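Side-chain contacts in LanC-like protein GCR2 (Arabidopsis thaliana, PDB 3T33), which binds zinc as a member of the LanC-like family and may play a role in abscisic acid signalling: residues 346-351 with 407-412; 38-43 with 49-54. All coordinates share one frame; numbering follows the deposited sequence.

Overall arrangement
Two modest contacts in one all-helical chain show how long, flexible side chains can bridge elements whose backbones stay well apart. Contact 1 joins the end of helix 336-350 to the loop after helix 392-402, its centre about 10 Å from that of the chain, and none of its three touching residues is exposed. Contact 2, about 22 Å out, joins two consecutive helices, 36-42 and 45-69, and includes the exposed Lys51. Neither contains a hydrogen bond between its segments. Their centres lie about 19 Å apart, and helix 353-375 packs beside both. In contact 1 a guanidinium meets a methyl while its charge is paired with Glu414; in contact 2 lysine methylenes meet leucine methyls.

Contact 1. Residues 346-351 with 407-412; sequences LYRLTR and QALFPG
Across this helix-to-loop contact Arg348 reaches Ala408 and Leu409 while the backbones keep their distance, the nearest CA atoms, those of Arg348 and Gln407, being 7.9 Å apart. It belongs to the alpha/alpha barrel (toroid) of the LanC-like family: residues 346-350 finish helix 336-350, whereas 407-412 form an irregular run following helix 392-402. Arg348 has CG anti to its carbonyl carbon (chi1 -62°), and a bend at chi3 turns the guanidinium across the side chain of Leu409 at about a right angle. One methyl of that leucine, CD2, sits over the centre of the flat group, 4.0 Å from Arg348 CZ, so one guanidinium face meets hydrocarbon. Nearer its backbone, Arg348 NE comes within 3.4 Å of Ala408 O, but the angle is too poor for a hydrogen bond. The charge is met by Glu414, which forms a salt bridge with Arg348 NH2 and also accepts a hydrogen bond from Phe410 N; the same carboxylate thus ties the arginine to the loop backbone. Phe410 itself turns elsewhere, stacking on Trp287. At the helix end Arg351 adopts positive phi, and its side chain folds back over the last turn. There Arg351 NH1 donates to Arg348 O at 2.9 Å, lying in the carbonyl plane on a lone pair, with an N-H...O angle of 138°.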
ATOM      1  N   LEU A 346      -0.258  -7.672  -9.906  1.00 29.45           N
ATOM      2  CA  LEU A 346       0.075  -8.809 -10.792  1.00 31.47           C
ATOM      3  C   LEU A 346      -0.476  -8.481 -12.203  1.00 30.87           C
ATOM      4  O   LEU A 346       0.195  -8.681 -13.237  1.00 30.76           O
ATOM      5  CB  LEU A 346      -0.525 -10.101 -10.213  1.00 31.88           C
ATOM      6  CG  LEU A 346       0.335 -10.634  -9.065  1.00 31.79           C
ATOM      7  CD1 LEU A 346      -0.424 -11.614  -8.219  1.00 30.79           C
ATOM      8  CD2 LEU A 346       1.574 -11.270  -9.671  1.00 29.70           C
ATOM      9  N   TYR A 347      -1.616  -7.810 -12.190  1.00 29.96           N
ATOM     10  CA  TYR A 347      -2.238  -7.329 -13.408  1.00 30.35           C
ATOM     11  C   TYR A 347      -1.418  -6.263 -14.075  1.00 30.75           C
ATOM     12  O   TYR A 347      -1.201  -6.342 -15.268  1.00 30.79           O
ATOM     13  CB  TYR A 347      -3.659  -6.800 -13.116  1.00 29.59           C
ATOM     14  CG  TYR A 347      -4.377  -6.254 -14.329  1.00 31.45           C
ATOM     15  CD1 TYR A 347      -4.615  -7.066 -15.490  1.00 28.26           C
ATOM     16  CD2 TYR A 347      -4.834  -4.930 -14.347  1.00 29.31           C
ATOM     17  CE1 TYR A 347      -5.305  -6.537 -16.599  1.00 29.94           C
ATOM     18  CE2 TYR A 347      -5.544  -4.412 -15.458  1.00 28.94           C
ATOM     19  CZ  TYR A 347      -5.768  -5.232 -16.566  1.00 32.08           C
ATOM     20  OH  TYR A 347      -6.426  -4.702 -17.640  1.00 31.99           O
ATOM     21  N   ARG A 348      -0.934  -5.271 -13.326  1.00 30.70           N
ATOM     22  CA  ARG A 348      -0.004  -4.329 -13.914  1.00 30.23           C
ATOM     23  C   ARG A 348       1.197  -5.028 -14.542  1.00 30.51           C
ATOM     24  O   ARG A 348       1.630  -4.634 -15.616  1.00 30.43           O
ATOM     25  CB  ARG A 348       0.513  -3.323 -12.904  1.00 31.56           C
ATOM     26  CG  ARG A 348      -0.530  -2.388 -12.240  1.00 33.13           C
ATOM     27  CD  ARG A 348       0.185  -1.148 -11.595  1.00 35.97           C
ATOM     28  NE  ARG A 348       0.903  -1.578 -10.402  1.00 39.09           N
ATOM     29  CZ  ARG A 348       2.211  -1.522 -10.271  1.00 41.03           C
ATOM     30  NH1 ARG A 348       2.962  -0.984 -11.211  1.00 42.04           N
ATOM     31  NH2 ARG A 348       2.759  -1.986  -9.165  1.00 48.44           N
ATOM     32  N   LEU A 349       1.735  -6.041 -13.871  1.00 30.00           N
ATOM     33  CA  LEU A 349       2.947  -6.708 -14.341  1.00 31.10           C
ATOM     34  C   LEU A 349       2.680  -7.640 -15.580  1.00 32.29           C
ATOM     35  O   LEU A 349       3.468  -7.635 -16.490  1.00 32.40           O
ATOM     36  CB  LEU A 349       3.549  -7.529 -13.217  1.00 28.96           C
ATOM     37  CG  LEU A 349       4.698  -8.435 -13.602  1.00 28.93           C
ATOM     38  CD1 LEU A 349       5.972  -7.615 -13.857  1.00 27.11           C
ATOM     39  CD2 LEU A 349       4.942  -9.545 -12.566  1.00 23.72           C
ATOM     40  N   THR A 350       1.569  -8.414 -15.591  1.00 33.33           N
ATOM     41  CA  THR A 350       1.349  -9.446 -16.621  1.00 33.32           C
ATOM     42  C   THR A 350       0.375  -9.056 -17.745  1.00 34.87           C
ATOM     43  O   THR A 350       0.390  -9.673 -18.847  1.00 34.40           O
ATOM     44  CB  THR A 350       0.865 -10.750 -15.992  1.00 33.31           C
ATOM     45  OG1 THR A 350      -0.356 -10.524 -15.279  1.00 32.13           O
ATOM     46  CG2 THR A 350       1.887 -11.276 -14.984  1.00 33.95           C
ATOM     47  N   ARG A 351      -0.444  -8.028 -17.474  1.00 33.56           N
ATOM     48  CA  ARG A 351      -1.602  -7.701 -18.278  1.00 32.60           C
ATOM     49  C   ARG A 351      -2.627  -8.855 -18.456  1.00 33.64           C
ATOM     50  O   ARG A 351      -3.423  -8.862 -19.427  1.00 32.22           O
ATOM     51  CB  ARG A 351      -1.169  -7.150 -19.637  1.00 32.49           C
ATOM     52  CG  ARG A 351      -1.443  -5.665 -19.757  1.00 30.84           C
ATOM     53  CD  ARG A 351      -0.700  -4.753 -18.727  1.00 27.05           C
ATOM     54  NE  ARG A 351      -0.699  -3.345 -19.157  1.00 25.62           N
ATOM     55  CZ  ARG A 351      -0.230  -2.326 -18.431  1.00 27.87           C
ATOM     56  NH1 ARG A 351       0.306  -2.553 -17.234  1.00 31.46           N
ATOM     57  NH2 ARG A 351      -0.258  -1.096 -18.915  1.00 23.99           N
ATOM     58  N   GLN A 407      -2.996   1.931 -13.238  1.00 30.78           N
ATOM     59  CA  GLN A 407      -2.332   3.056 -12.607  1.00 31.38           C
ATOM     60  C   GLN A 407      -2.376   2.906 -11.048  1.00 30.28           C
ATOM     61  O   GLN A 407      -1.809   3.698 -10.367  1.00 31.47           O
ATOM     62  CB  GLN A 407      -2.981   4.383 -13.035  1.00 30.84           C
ATOM     63  CG  GLN A 407      -2.697   4.775 -14.492  1.00 35.52           C
ATOM     64  CD  GLN A 407      -1.181   4.817 -14.824  1.00 42.46           C
ATOM     65  OE1 GLN A 407      -0.734   4.213 -15.790  1.00 44.09           O
ATOM     66  NE2 GLN A 407      -0.398   5.528 -14.004  1.00 45.11           N
ATOM     67  N   ALA A 408      -3.075   1.903 -10.528  1.00 28.89           N
ATOM     68  CA  ALA A 408      -3.264   1.694  -9.089  1.00 28.48           C
ATOM     69  C   ALA A 408      -1.994   1.298  -8.375  1.00 28.37           C
ATOM     70  O   ALA A 408      -1.358   0.339  -8.780  1.00 28.77           O
ATOM     71  CB  ALA A 408      -4.286   0.641  -8.850  1.00 26.83           C
ATOM     72  N   LEU A 409      -1.648   2.075  -7.343  1.00 28.26           N
ATOM     73  CA  LEU A 409      -0.471   1.875  -6.465  1.00 28.13           C
ATOM     74  C   LEU A 409      -0.827   1.728  -4.968  1.00 26.85           C
ATOM     75  O   LEU A 409      -1.475   2.603  -4.457  1.00 25.59           O
ATOM     76  CB  LEU A 409       0.477   3.055  -6.630  1.00 27.39           C
ATOM     77  CG  LEU A 409       0.996   3.193  -8.073  1.00 29.27           C
ATOM     78  CD1 LEU A 409       1.752   4.570  -8.295  1.00 29.86           C
ATOM     79  CD2 LEU A 409       1.905   2.015  -8.484  1.00 29.54           C
ATOM     80  N   PHE A 410      -0.408   0.639  -4.282  1.00 25.16           N
ATOM     81  CA  PHE A 410      -0.682   0.499  -2.832  1.00 24.95           C
ATOM     82  C   PHE A 410      -0.148   1.784  -2.103  1.00 24.57           C
ATOM     83  O   PHE A 410       0.998   2.148  -2.275  1.00 22.29           O
ATOM     84  CB  PHE A 410      -0.045  -0.767  -2.277  1.00 25.11           C
ATOM     85  CG  PHE A 410      -0.390  -1.070  -0.818  1.00 27.34           C
ATOM     86  CD1 PHE A 410       0.141  -0.333   0.228  1.00 26.67           C
ATOM     87  CD2 PHE A 410      -1.193  -2.135  -0.501  1.00 24.88           C
ATOM     88  CE1 PHE A 410      -0.164  -0.654   1.583  1.00 21.28           C
ATOM     89  CE2 PHE A 410      -1.511  -2.433   0.836  1.00 26.31           C
ATOM     90  CZ  PHE A 410      -0.976  -1.672   1.868  1.00 25.57           C
ATOM     91  N   PRO A 411      -1.026   2.502  -1.370  1.00 24.11           N
ATOM     92  CA  PRO A 411      -0.667   3.832  -0.799  1.00 24.42           C
ATOM     93  C   PRO A 411       0.530   3.707   0.166  1.00 26.19           C
ATOM     94  O   PRO A 411       0.544   2.824   1.055  1.00 26.39           O
ATOM     95  CB  PRO A 411      -1.927   4.253  -0.051  1.00 23.89           C
ATOM     96  CG  PRO A 411      -2.609   2.957   0.307  1.00 22.76           C
ATOM     97  CD  PRO A 411      -2.248   1.936  -0.779  1.00 22.37           C
ATOM     98  N   GLY A 412       1.555   4.526  -0.027  1.00 26.65           N
ATOM     99  CA  GLY A 412       2.691   4.459   0.872  1.00 27.70           C
ATOM    100  C   GLY A 412       3.577   3.229   0.663  1.00 28.48           C
ATOM    101  O   GLY A 412       4.474   2.982   1.459  1.00 27.48           O
TER

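Contact 2. Residues 38-43 with 49-54; sequences TKLLSL and SEKLHR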
ATOM      1  N   THR A  38     -22.600 -12.307  -7.453  1.00 37.72           N
ATOM      2  CA  THR A  38     -22.225 -12.908  -8.722  1.00 38.42           C
ATOM      3  C   THR A  38     -22.568 -11.948  -9.818  1.00 37.92           C
ATOM      4  O   THR A  38     -21.900 -11.901 -10.816  1.00 37.08           O
ATOM      5  CB  THR A  38     -22.947 -14.294  -8.984  1.00 38.81           C
ATOM      6  OG1 THR A  38     -24.347 -14.123  -8.717  1.00 44.75           O
ATOM      7  CG2 THR A  38     -22.403 -15.393  -8.047  1.00 37.93           C
ATOM      8  N   LYS A  39     -23.640 -11.189  -9.652  1.00 38.49           N
ATOM      9  CA  LYS A  39     -24.016 -10.231 -10.686  1.00 39.90           C
ATOM     10  C   LYS A  39     -22.945  -9.137 -10.812  1.00 39.79           C
ATOM     11  O   LYS A  39     -22.547  -8.795 -11.919  1.00 39.57           O
ATOM     12  CB  LYS A  39     -25.415  -9.661 -10.409  1.00 40.63           C
ATOM     13  CG  LYS A  39     -26.482 -10.813 -10.507  1.00 45.92           C
ATOM     14  CD  LYS A  39     -27.938 -10.311 -10.439  1.00 55.41           C
ATOM     15  CE  LYS A  39     -28.960 -11.478 -10.541  1.00 60.99           C
ATOM     16  NZ  LYS A  39     -30.232 -11.097 -11.281  1.00 63.12           N
ATOM     17  N   LEU A  40     -22.462  -8.622  -9.687  1.00 38.70           N
ATOM     18  CA  LEU A  40     -21.311  -7.710  -9.694  1.00 39.45           C
ATOM     19  C   LEU A  40     -20.124  -8.318 -10.476  1.00 39.50           C
ATOM     20  O   LEU A  40     -19.520  -7.669 -11.329  1.00 38.54           O
ATOM     21  CB  LEU A  40     -20.862  -7.402  -8.256  1.00 39.77           C
ATOM     22  CG  LEU A  40     -21.730  -6.495  -7.407  1.00 41.15           C
ATOM     23  CD1 LEU A  40     -21.245  -6.410  -5.944  1.00 41.68           C
ATOM     24  CD2 LEU A  40     -21.572  -5.160  -8.045  1.00 44.24           C
ATOM     25  N   LEU A  41     -19.806  -9.578 -10.209  1.00 39.41           N
ATOM     26  CA  LEU A  41     -18.609 -10.144 -10.810  1.00 39.49           C
ATOM     27  C   LEU A  41     -18.715 -10.245 -12.331  1.00 40.14           C
ATOM     28  O   LEU A  41     -17.713 -10.129 -13.019  1.00 39.87           O
ATOM     29  CB  LEU A  41     -18.286 -11.511 -10.203  1.00 38.74           C
ATOM     30  CG  LEU A  41     -17.873 -11.485  -8.719  1.00 39.42           C
ATOM     31  CD1 LEU A  41     -17.995 -12.863  -8.125  1.00 40.84           C
ATOM     32  CD2 LEU A  41     -16.463 -11.016  -8.590  1.00 39.87           C
ATOM     33  N   SER A  42     -19.924 -10.473 -12.842  1.00 40.44           N
ATOM     34  CA  SER A  42     -20.197 -10.629 -14.283  0.50 41.50           C
ATOM     35  C   SER A  42     -20.161  -9.286 -15.014  1.00 41.51           C
ATOM     36  O   SER A  42     -19.895  -9.227 -16.206  1.00 43.07           O
ATOM     37  CB  SER A  42     -21.580 -11.282 -14.518  0.50 41.18           C
ATOM     38  OG  SER A  42     -21.761 -12.492 -13.779  0.50 41.75           O
ATOM     39  N   LEU A  43     -20.473  -8.218 -14.290  1.00 41.40           N
ATOM     40  CA  LEU A  43     -20.505  -6.852 -14.806  1.00 41.31           C
ATOM     41  C   LEU A  43     -19.286  -6.487 -15.705  1.00 40.97           C
ATOM     42  O   LEU A  43     -18.125  -6.822 -15.375  1.00 39.39           O
ATOM     43  CB  LEU A  43     -20.564  -5.940 -13.617  1.00 41.68           C
ATOM     44  CG  LEU A  43     -21.645  -4.889 -13.428  1.00 44.42           C
ATOM     45  CD1 LEU A  43     -23.070  -5.358 -13.798  1.00 45.04           C
ATOM     46  CD2 LEU A  43     -21.608  -4.401 -11.968  1.00 39.98           C
ATOM     47  N   SER A  49     -16.721  -0.398 -12.612  1.00 30.33           N
ATOM     48  CA  SER A  49     -15.873   0.663 -12.027  1.00 32.26           C
ATOM     49  C   SER A  49     -16.679   1.938 -11.725  1.00 32.32           C
ATOM     50  O   SER A  49     -16.516   2.505 -10.681  1.00 30.52           O
ATOM     51  CB  SER A  49     -14.648   0.968 -12.876  1.00 30.54           C
ATOM     52  OG  SER A  49     -15.102   1.406 -14.113  1.00 31.34           O
ATOM     53  N   GLU A  50     -17.646   2.278 -12.563  1.00 33.91           N
ATOM     54  CA  GLU A  50     -18.569   3.343 -12.201  1.00 35.39           C
ATOM     55  C   GLU A  50     -19.347   3.067 -10.902  1.00 35.58           C
ATOM     56  O   GLU A  50     -19.474   3.944 -10.040  1.00 36.10           O
ATOM     57  CB  GLU A  50     -19.522   3.612 -13.336  1.00 35.54           C
ATOM     58  CG  GLU A  50     -20.389   4.813 -13.029  1.00 45.71           C
ATOM     59  CD  GLU A  50     -21.491   5.053 -14.063  1.00 57.66           C
ATOM     60  OE1 GLU A  50     -21.298   4.698 -15.265  1.00 61.73           O
ATOM     61  OE2 GLU A  50     -22.551   5.630 -13.659  1.00 65.15           O
ATOM     62  N   LYS A  51     -19.841   1.849 -10.736  1.00 34.51           N
ATOM     63  CA  LYS A  51     -20.494   1.496  -9.504  1.00 34.90           C
ATOM     64  C   LYS A  51     -19.559   1.641  -8.299  1.00 35.59           C
ATOM     65  O   LYS A  51     -19.974   2.174  -7.274  1.00 35.27           O
ATOM     66  CB  LYS A  51     -21.015   0.067  -9.547  1.00 34.05           C
ATOM     67  CG  LYS A  51     -21.941  -0.212  -8.423  1.00 37.35           C
ATOM     68  CD  LYS A  51     -22.568  -1.652  -8.478  1.00 39.57           C
ATOM     69  CE  LYS A  51     -23.590  -1.834  -9.584  1.00 40.26           C
ATOM     70  NZ  LYS A  51     -24.764  -0.865  -9.463  1.00 41.93           N
ATOM     71  N   LEU A  52     -18.311   1.156  -8.405  1.00 34.91           N
ATOM     72  CA  LEU A  52     -17.407   1.222  -7.240  1.00 35.53           C
ATOM     73  C   LEU A  52     -17.049   2.682  -6.937  1.00 34.67           C
ATOM     74  O   LEU A  52     -16.833   3.081  -5.780  1.00 35.72           O
ATOM     75  CB  LEU A  52     -16.086   0.492  -7.538  1.00 35.35           C
ATOM     76  CG  LEU A  52     -15.828  -0.884  -7.004  1.00 36.34           C
ATOM     77  CD1 LEU A  52     -17.064  -1.717  -7.076  1.00 36.78           C
ATOM     78  CD2 LEU A  52     -14.689  -1.453  -7.786  1.00 35.24           C
ATOM     79  N   HIS A  53     -16.941   3.452  -7.993  1.00 33.29           N
ATOM     80  CA  HIS A  53     -16.692   4.855  -7.879  1.00 34.18           C
ATOM     81  C   HIS A  53     -17.786   5.575  -7.052  1.00 33.66           C
ATOM     82  O   HIS A  53     -17.459   6.303  -6.120  1.00 33.61           O
ATOM     83  CB  HIS A  53     -16.518   5.451  -9.241  1.00 33.12           C
ATOM     84  CG  HIS A  53     -16.344   6.926  -9.207  1.00 37.74           C
ATOM     85  ND1 HIS A  53     -15.160   7.524  -8.814  1.00 41.08           N
ATOM     86  CD2 HIS A  53     -17.189   7.929  -9.531  1.00 37.50           C
ATOM     87  CE1 HIS A  53     -15.292   8.839  -8.897  1.00 40.60           C
ATOM     88  NE2 HIS A  53     -16.515   9.110  -9.317  1.00 41.26           N
ATOM     89  N   ARG A  54     -19.060   5.289  -7.320  1.00 33.59           N
ATOM     90  CA  ARG A  54     -20.157   5.919  -6.581  1.00 33.41           C
ATOM     91  C   ARG A  54     -20.142   5.525  -5.132  1.00 33.53           C
ATOM     92  O   ARG A  54     -20.352   6.363  -4.262  1.00 32.55           O
ATOM     93  CB  ARG A  54     -21.516   5.593  -7.212  1.00 33.84           C
ATOM     94  CG  ARG A  54     -21.661   6.257  -8.608  1.00 37.16           C
ATOM     95  CD  ARG A  54     -21.935   7.743  -8.448  1.00 43.42           C
ATOM     96  NE  ARG A  54     -21.272   8.643  -9.398  1.00 49.74           N
ATOM     97  CZ  ARG A  54     -21.217   9.977  -9.222  1.00 51.97           C
ATOM     98  NH1 ARG A  54     -21.804  10.550  -8.160  1.00 49.49           N
ATOM     99  NH2 ARG A  54     -20.592  10.747 -10.109  1.00 52.97           N
TER
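Leu40, in the last turn of helix 36-42, and Leu43, just past its end, both meet Lys51 across two consecutive helices joined by a short connection, 36-42 and 45-69. Starting from Thr38, the first segment secures its own last turn: Thr38 O accepts from Ser42 N and, in one of the two conformers of that serine, from Ser42 OG at 3.0 Å. Leu40 comes next. Its CD2 methyl lies 3.7 Å from Lys51 CD, and the two side chains cross at about a right angle. Elsewhere Leu40 rests on Leu367 and Asp368 of helix 353-375, while Leu41 packs against Ala361 of that helix. Leu43, the first residue to leave helical geometry, has its CB pointing toward 49-54, and its CD2 lies 4.0 Å from Lys51 CE. Its carbonyl oxygen, like that of Leu41, accepts a hydrogen bond from Lys360 NZ. Lys51 starts out extended, CG anti to the backbone N (chi1 -167°), then bends at chi3 and chi4, which lays its outer methylenes against both leucines. The CA atoms of Leu40 and Lys51 are 9.2 Å apart, a separation spanned by side chains alone. Lysine therefore serves here through its aliphatic portion: the contact is apolar in substance, made by CD and CE against methyls and not by NZ, although Lys51 ends in an amino group that is probably charged.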